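Local coordinates for protein NAD-dependent aldehyde dehydrogenase (Sinorhizobium meliloti, PDB 3U4J) that probably oxidises aldehydes with NAD or NADP as electron acceptor, and binds a calcium ion, at residues S44-A48 and G334-N338; M25-G29 and D218-V224. One frame throughout, in Å; residues are numbered along the deposited sequence.

Contact 1: residues S44-A48 and G334-N338; sequences SPGHA and GDPLN
His-47 lays the edge of its imidazole against the carboxylate of Asp-335, the residue that starts both an Asx turn and a type I beta turn running to Asn-338. Asp-335 OD1 sits at the ring edge, near its plane, while the carboxylate is turned almost square to the ring, the two planes 80° apart. The polar bonds belong to the acid itself. OD1 accepts Leu-337 N at 3.0 Å, the amide approaching from above the carboxylate plane, and OD2 takes the backbone N of Asp-11. With CG anti to the backbone N (chi1 -170°), the carboxylate stands beside the carbonyl carbon, its OD1 toward the amide of Leu-337. Without the carboxylate, as with an alanine here, the amides of Leu-337 and Asp-11 would probably lack their acceptor and the His-47 edge its acid neighbour.

Apolar contacts complete the junction. Leu-337 crosses the imidazole obliquely with CG and CD1, and it also packs on Leu-107, Ser-110 and Leu-111 of helix 102-113; the ring also touches Leu-17, a calcium ligand. Gly-46 CA meets the CD and CG side of Pro-336, where a beta carbon would clash with CD; as it is, Gly-46 CA and Pro-336 CD stand 4.0 Å apart.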
ATOM      1  N   SER A  44       8.745 -13.159 -44.871  1.00 11.66           N
ATOM      2  CA  SER A  44       7.460 -13.409 -44.222  1.00 11.65           C
ATOM      3  C   SER A  44       7.273 -14.902 -44.037  1.00 11.88           C
ATOM      4  O   SER A  44       7.441 -15.670 -44.995  1.00 12.07           O
ATOM      5  CB  SER A  44       6.311 -12.863 -45.036  1.00 12.25           C
ATOM      6  OG  SER A  44       5.076 -13.484 -44.642  1.00 13.29           O
ATOM      7  N   PRO A  45       6.942 -15.332 -42.808  1.00 12.06           N
ATOM      8  CA  PRO A  45       6.810 -16.788 -42.647  1.00 11.98           C
ATOM      9  C   PRO A  45       5.499 -17.288 -43.244  1.00 11.98           C
ATOM     10  O   PRO A  45       5.374 -18.473 -43.535  1.00 12.44           O
ATOM     11  CB  PRO A  45       6.835 -16.974 -41.123  1.00 12.29           C
ATOM     12  CG  PRO A  45       6.327 -15.688 -40.573  1.00 11.70           C
ATOM     13  CD  PRO A  45       6.757 -14.609 -41.536  1.00 11.36           C
ATOM     14  N   GLY A  46       4.536 -16.388 -43.436  1.00 11.48           N
ATOM     15  CA  GLY A  46       3.252 -16.756 -44.012  1.00 11.93           C
ATOM     16  C   GLY A  46       3.265 -16.858 -45.536  1.00 13.06           C
ATOM     17  O   GLY A  46       2.369 -17.475 -46.120  1.00 13.09           O
ATOM     18  N   HIS A  47       4.301 -16.284 -46.164  1.00 13.26           N
ATOM     19  CA  HIS A  47       4.324 -16.041 -47.607  1.00 14.47           C
ATOM     20  C   HIS A  47       5.723 -16.306 -48.187  1.00 15.03           C
ATOM     21  O   HIS A  47       6.583 -15.409 -48.201  1.00 14.27           O
ATOM     22  CB  HIS A  47       3.945 -14.596 -47.898  1.00 13.70           C
ATOM     23  CG  HIS A  47       2.768 -14.097 -47.113  1.00 13.86           C
ATOM     24  ND1 HIS A  47       1.477 -14.147 -47.592  1.00 14.62           N
ATOM     25  CD2 HIS A  47       2.696 -13.502 -45.901  1.00 14.88           C
ATOM     26  CE1 HIS A  47       0.661 -13.616 -46.701  1.00 14.78           C
ATOM     27  NE2 HIS A  47       1.375 -13.214 -45.666  1.00 16.52           N
ATOM     28  N   ALA A  48       5.968 -17.527 -48.641  1.00 14.93           N
ATOM     29  CA  ALA A  48       7.331 -17.889 -49.091  1.00 15.79           C
ATOM     30  C   ALA A  48       8.008 -16.838 -49.983  1.00 15.14           C
ATOM     31  O   ALA A  48       7.397 -16.324 -50.894  1.00 13.90           O
ATOM     32  CB  ALA A  48       7.344 -19.291 -49.799  1.00 16.64           C
ATOM     33  N   GLY A 334      -3.970 -20.148 -41.512  1.00 13.00           N
ATOM     34  CA  GLY A 334      -3.302 -19.856 -42.783  1.00 12.94           C
ATOM     35  C   GLY A 334      -2.954 -18.387 -42.965  1.00 12.30           C
ATOM     36  O   GLY A 334      -2.492 -17.731 -42.037  1.00 11.22           O
ATOM     37  N   ASP A 335      -3.228 -17.882 -44.161  1.00 12.18           N
ATOM     38  CA  ASP A 335      -2.827 -16.550 -44.578  1.00 12.72           C
ATOM     39  C   ASP A 335      -2.982 -15.486 -43.471  1.00 11.92           C
ATOM     40  O   ASP A 335      -4.105 -15.070 -43.177  1.00 11.83           O
ATOM     41  CB  ASP A 335      -3.651 -16.131 -45.798  1.00 12.68           C
ATOM     42  CG  ASP A 335      -3.126 -14.839 -46.453  1.00 14.79           C
ATOM     43  OD1 ASP A 335      -2.153 -14.227 -45.932  1.00 11.61           O
ATOM     44  OD2 ASP A 335      -3.698 -14.436 -47.489  1.00 16.69           O
ATOM     45  N   PRO A 336      -1.856 -15.038 -42.878  1.00 11.31           N
ATOM     46  CA  PRO A 336      -1.961 -14.017 -41.825  1.00 11.24           C
ATOM     47  C   PRO A 336      -2.618 -12.712 -42.271  1.00 10.85           C
ATOM     48  O   PRO A 336      -3.117 -11.975 -41.428  1.00 10.72           O
ATOM     49  CB  PRO A 336      -0.515 -13.799 -41.374  1.00 10.62           C
ATOM     50  CG  PRO A 336       0.218 -15.077 -41.789  1.00 11.53           C
ATOM     51  CD  PRO A 336      -0.466 -15.495 -43.071  1.00 11.25           C
ATOM     52  N   LEU A 337      -2.650 -12.433 -43.575  1.00 10.79           N
ATOM     53  CA  LEU A 337      -3.207 -11.175 -44.078  1.00 10.35           C
ATOM     54  C   LEU A 337      -4.709 -11.242 -44.264  1.00 11.09           C
ATOM     55  O   LEU A 337      -5.344 -10.216 -44.519  1.00 10.15           O
ATOM     56  CB  LEU A 337      -2.551 -10.770 -45.408  1.00 10.70           C
ATOM     57  CG  LEU A 337      -1.063 -10.429 -45.312  1.00 10.48           C
ATOM     58  CD1 LEU A 337      -0.544  -9.963 -46.675  1.00  8.00           C
ATOM     59  CD2 LEU A 337      -0.856  -9.334 -44.246  1.00 11.84           C
ATOM     60  N   ASN A 338      -5.278 -12.448 -44.152  1.00 10.23           N
ATOM     61  CA  ASN A 338      -6.737 -12.594 -44.257  1.00 11.58           C
ATOM     62  C   ASN A 338      -7.418 -12.285 -42.926  1.00 11.12           C
ATOM     63  O   ASN A 338      -7.019 -12.806 -41.890  1.00 11.24           O
ATOM     64  CB  ASN A 338      -7.098 -14.005 -44.716  1.00 10.52           C
ATOM     65  CG  ASN A 338      -8.507 -14.087 -45.254  1.00 13.40           C
ATOM     66  OD1 ASN A 338      -9.470 -13.754 -44.554  1.00 10.85           O
ATOM     67  ND2 ASN A 338      -8.640 -14.546 -46.506  1.00 12.22           N
TER

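Contact 2: residues M25-G29 and D218-V224; sequences MLVDG and DGVFNVV
Leu-26 and Val-223 form an antiparallel hydrogen-bonded pair: Leu-26 N reaches Val-223 O at 3.0 Å, and Val-223 N reaches Leu-26 O at 2.8 Å, both in the carbonyl plane. Next to this bridge the side-chain amide of Asn-222 extends the pairing. Its OD1 accepts Asp-28 N at 2.9 Å in a nearly straight bond, the donor almost in line with CG and OD1. At the other end, the chi1 (-64°) and extended chi2 (-173°) of Met-25, a selenomethionine, place SE 3.9 Å from Val-224 CB, while Val-27 CG2 only grazes Val-224 CG1.

Strand 221-223 also runs parallel to strand 191-195 in the Rossmann-like, probably coenzyme-binding, sheet of the aldehyde dehydrogenase fold. Strand 25-27, paired with strand 30-32 in a small hairpin, adds to its edge through a single bridge, the directions of the two short strands 144° apart.

The Asn-222 amide is held in turn by its ND2, which donates to Gly-219 O at 2.8 Å and to Val-192 O. Beyond the strands, where the loops draw together, a water accepts from both Gly-29 N and Gly-219 N, each at 2.9 Å, and donates to Phe-221 O. Asp-218 CB packs against Asp-28 O, with OD1 over Gly-29 CA, where a beta carbon would collide. The Asp-28 carboxylate turns instead to Lys-72 on helix 60-75, forming a salt bridge through OD2.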
HETATM    1  N   MSE A  25      18.560   1.262 -36.666  1.00 10.62           N
HETATM    2  CA  MSE A  25      18.661   1.317 -35.212  1.00 10.00           C
HETATM    3  C   MSE A  25      18.392   2.730 -34.743  1.00  9.63           C
HETATM    4  O   MSE A  25      18.410   3.670 -35.546  1.00  8.82           O
HETATM    5  CB  MSE A  25      20.027   0.822 -34.741  1.00 10.74           C
HETATM    6  CG  MSE A  25      20.244  -0.655 -35.067  1.00 13.60           C
HETATM    7 SE   MSE A  25      21.921  -1.274 -34.237  1.00 27.62          SE
HETATM    8  CE  MSE A  25      23.224  -0.657 -35.524  1.00 20.83           C
ATOM      9  N   LEU A  26      18.113   2.900 -33.462  1.00  9.40           N
ATOM     10  CA  LEU A  26      17.898   4.244 -32.974  1.00 10.55           C
ATOM     11  C   LEU A  26      18.687   4.415 -31.700  1.00 10.60           C
ATOM     12  O   LEU A  26      18.399   3.790 -30.705  1.00 10.13           O
ATOM     13  CB  LEU A  26      16.394   4.524 -32.835  1.00 11.13           C
ATOM     14  CG  LEU A  26      15.737   5.780 -32.223  1.00 14.78           C
ATOM     15  CD1 LEU A  26      16.615   6.930 -31.862  1.00 15.18           C
ATOM     16  CD2 LEU A  26      14.501   6.199 -33.051  1.00 16.06           C
ATOM     17  N   VAL A  27      19.707   5.273 -31.753  1.00 10.02           N
ATOM     18  CA  VAL A  27      20.635   5.463 -30.659  1.00  9.60           C
ATOM     19  C   VAL A  27      20.864   6.949 -30.418  1.00  9.80           C
ATOM     20  O   VAL A  27      21.219   7.682 -31.345  1.00  9.69           O
ATOM     21  CB  VAL A  27      21.978   4.750 -30.985  1.00 10.11           C
ATOM     22  CG1 VAL A  27      23.013   5.003 -29.911  1.00 10.98           C
ATOM     23  CG2 VAL A  27      21.747   3.237 -31.148  1.00 10.40           C
ATOM     24  N   ASP A  28      20.655   7.387 -29.182  1.00  9.69           N
ATOM     25  CA  ASP A  28      20.861   8.780 -28.762  1.00 11.60           C
ATOM     26  C   ASP A  28      20.040   9.702 -29.649  1.00 11.20           C
ATOM     27  O   ASP A  28      20.507  10.770 -30.062  1.00 10.86           O
ATOM     28  CB  ASP A  28      22.361   9.174 -28.817  1.00 12.25           C
ATOM     29  CG  ASP A  28      22.678  10.367 -27.958  1.00 16.25           C
ATOM     30  OD1 ASP A  28      21.890  10.650 -27.030  1.00 16.87           O
ATOM     31  OD2 ASP A  28      23.744  11.013 -28.173  1.00 21.62           O
ATOM     32  N   GLY A  29      18.842   9.244 -29.991  1.00 10.68           N
ATOM     33  CA  GLY A  29      17.900  10.046 -30.756  1.00 10.82           C
ATOM     34  C   GLY A  29      18.098  10.034 -32.249  1.00 10.83           C
ATOM     35  O   GLY A  29      17.314  10.686 -32.950  1.00 10.21           O
ATOM     36  N   ASP A 218      16.422  12.308 -26.118  1.00 12.01           N
ATOM     37  CA  ASP A 218      17.420  11.478 -26.782  1.00 11.31           C
ATOM     38  C   ASP A 218      18.105  10.538 -25.773  1.00 10.26           C
ATOM     39  O   ASP A 218      18.469  10.972 -24.666  1.00 10.21           O
ATOM     40  CB  ASP A 218      18.466  12.409 -27.405  1.00 11.73           C
ATOM     41  CG  ASP A 218      17.970  13.089 -28.688  1.00 14.78           C
ATOM     42  OD1 ASP A 218      16.821  12.829 -29.109  1.00 15.26           O
ATOM     43  OD2 ASP A 218      18.744  13.870 -29.295  1.00 14.64           O
ATOM     44  N   GLY A 219      18.243   9.262 -26.135  1.00  9.25           N
ATOM     45  CA  GLY A 219      19.011   8.312 -25.310  1.00  8.76           C
ATOM     46  C   GLY A 219      18.187   7.617 -24.236  1.00  8.51           C
ATOM     47  O   GLY A 219      18.652   6.662 -23.619  1.00  8.25           O
ATOM     48  N   VAL A 220      16.962   8.095 -23.998  1.00  8.92           N
ATOM     49  CA  VAL A 220      16.072   7.420 -23.015  1.00  8.34           C
ATOM     50  C   VAL A 220      15.631   6.058 -23.546  1.00  8.60           C
ATOM     51  O   VAL A 220      15.571   5.085 -22.801  1.00  8.52           O
ATOM     52  CB  VAL A 220      14.837   8.254 -22.666  1.00  8.49           C
ATOM     53  CG1 VAL A 220      13.886   7.447 -21.731  1.00  8.93           C
ATOM     54  CG2 VAL A 220      15.239   9.548 -21.972  1.00  7.15           C
ATOM     55  N   PHE A 221      15.322   5.995 -24.834  1.00  8.41           N
ATOM     56  CA  PHE A 221      14.767   4.779 -25.430  1.00  8.71           C
ATOM     57  C   PHE A 221      15.542   4.539 -26.730  1.00  8.44           C
ATOM     58  O   PHE A 221      15.337   5.227 -27.735  1.00  9.62           O
ATOM     59  CB  PHE A 221      13.244   4.987 -25.650  1.00  7.94           C
ATOM     60  CG  PHE A 221      12.485   3.781 -26.221  1.00 10.00           C
ATOM     61  CD1 PHE A 221      13.110   2.579 -26.538  1.00  8.45           C
ATOM     62  CD2 PHE A 221      11.108   3.905 -26.481  1.00  8.87           C
ATOM     63  CE1 PHE A 221      12.375   1.511 -27.083  1.00  8.32           C
ATOM     64  CE2 PHE A 221      10.365   2.843 -27.004  1.00 10.37           C
ATOM     65  CZ  PHE A 221      11.000   1.647 -27.321  1.00  8.29           C
ATOM     66  N   ASN A 222      16.453   3.568 -26.688  1.00  8.57           N
ATOM     67  CA  ASN A 222      17.322   3.234 -27.819  1.00  8.13           C
ATOM     68  C   ASN A 222      16.953   1.830 -28.267  1.00  8.49           C
ATOM     69  O   ASN A 222      16.511   1.021 -27.440  1.00  7.08           O
ATOM     70  CB  ASN A 222      18.786   3.194 -27.344  1.00  7.63           C
ATOM     71  CG  ASN A 222      19.207   4.468 -26.668  1.00  8.48           C
ATOM     72  OD1 ASN A 222      19.529   5.441 -27.333  1.00  8.99           O
ATOM     73  ND2 ASN A 222      19.214   4.471 -25.335  1.00  8.03           N
ATOM     74  N   VAL A 223      17.157   1.526 -29.548  1.00  8.24           N
ATOM     75  CA  VAL A 223      16.887   0.177 -30.035  1.00  9.55           C
ATOM     76  C   VAL A 223      18.059  -0.289 -30.900  1.00  9.61           C
ATOM     77  O   VAL A 223      18.501   0.448 -31.777  1.00  8.53           O
ATOM     78  CB  VAL A 223      15.595   0.097 -30.874  1.00  9.99           C
ATOM     79  CG1 VAL A 223      15.294  -1.339 -31.327  1.00  8.89           C
ATOM     80  CG2 VAL A 223      14.435   0.533 -30.042  1.00 14.88           C
ATOM     81  N   VAL A 224      18.492  -1.531 -30.670  1.00  9.55           N
ATOM     82  CA  VAL A 224      19.544  -2.159 -31.461  1.00 10.06           C
ATOM     83  C   VAL A 224      18.995  -3.476 -32.005  1.00 10.25           C
ATOM     84  O   VAL A 224      18.110  -4.091 -31.397  1.00 10.47           O
ATOM     85  CB  VAL A 224      20.851  -2.369 -30.640  1.00 10.09           C
ATOM     86  CG1 VAL A 224      21.473  -1.030 -30.280  1.00 11.68           C
ATOM     87  CG2 VAL A 224      20.591  -3.191 -29.367  1.00 10.43           C
TER
HETATM   88  O   HOH W   1      17.176   7.638 -28.271  1.00 13.82           O

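Contacts 1 and 2 do not touch: their centres lie 31 Å apart and their nearest atoms about 19 Å. Along the chain they interleave, residues 25-29 and 44-48 coming early and residues 218-224 and 334-338 much later, so each ties the N-terminal part of the chain to a different later region. Contact 1 adjoins the calcium site formed by Leu-17 and Glu-50, with the His-47 side chain about 8 Å from the ion. Contact 2 lies away from that site. Its Val-224 end instead leads toward a glycine-rich turn resembling a Rossmann dinucleotide-binding motif, consistent with a place beside the coenzyme-binding region.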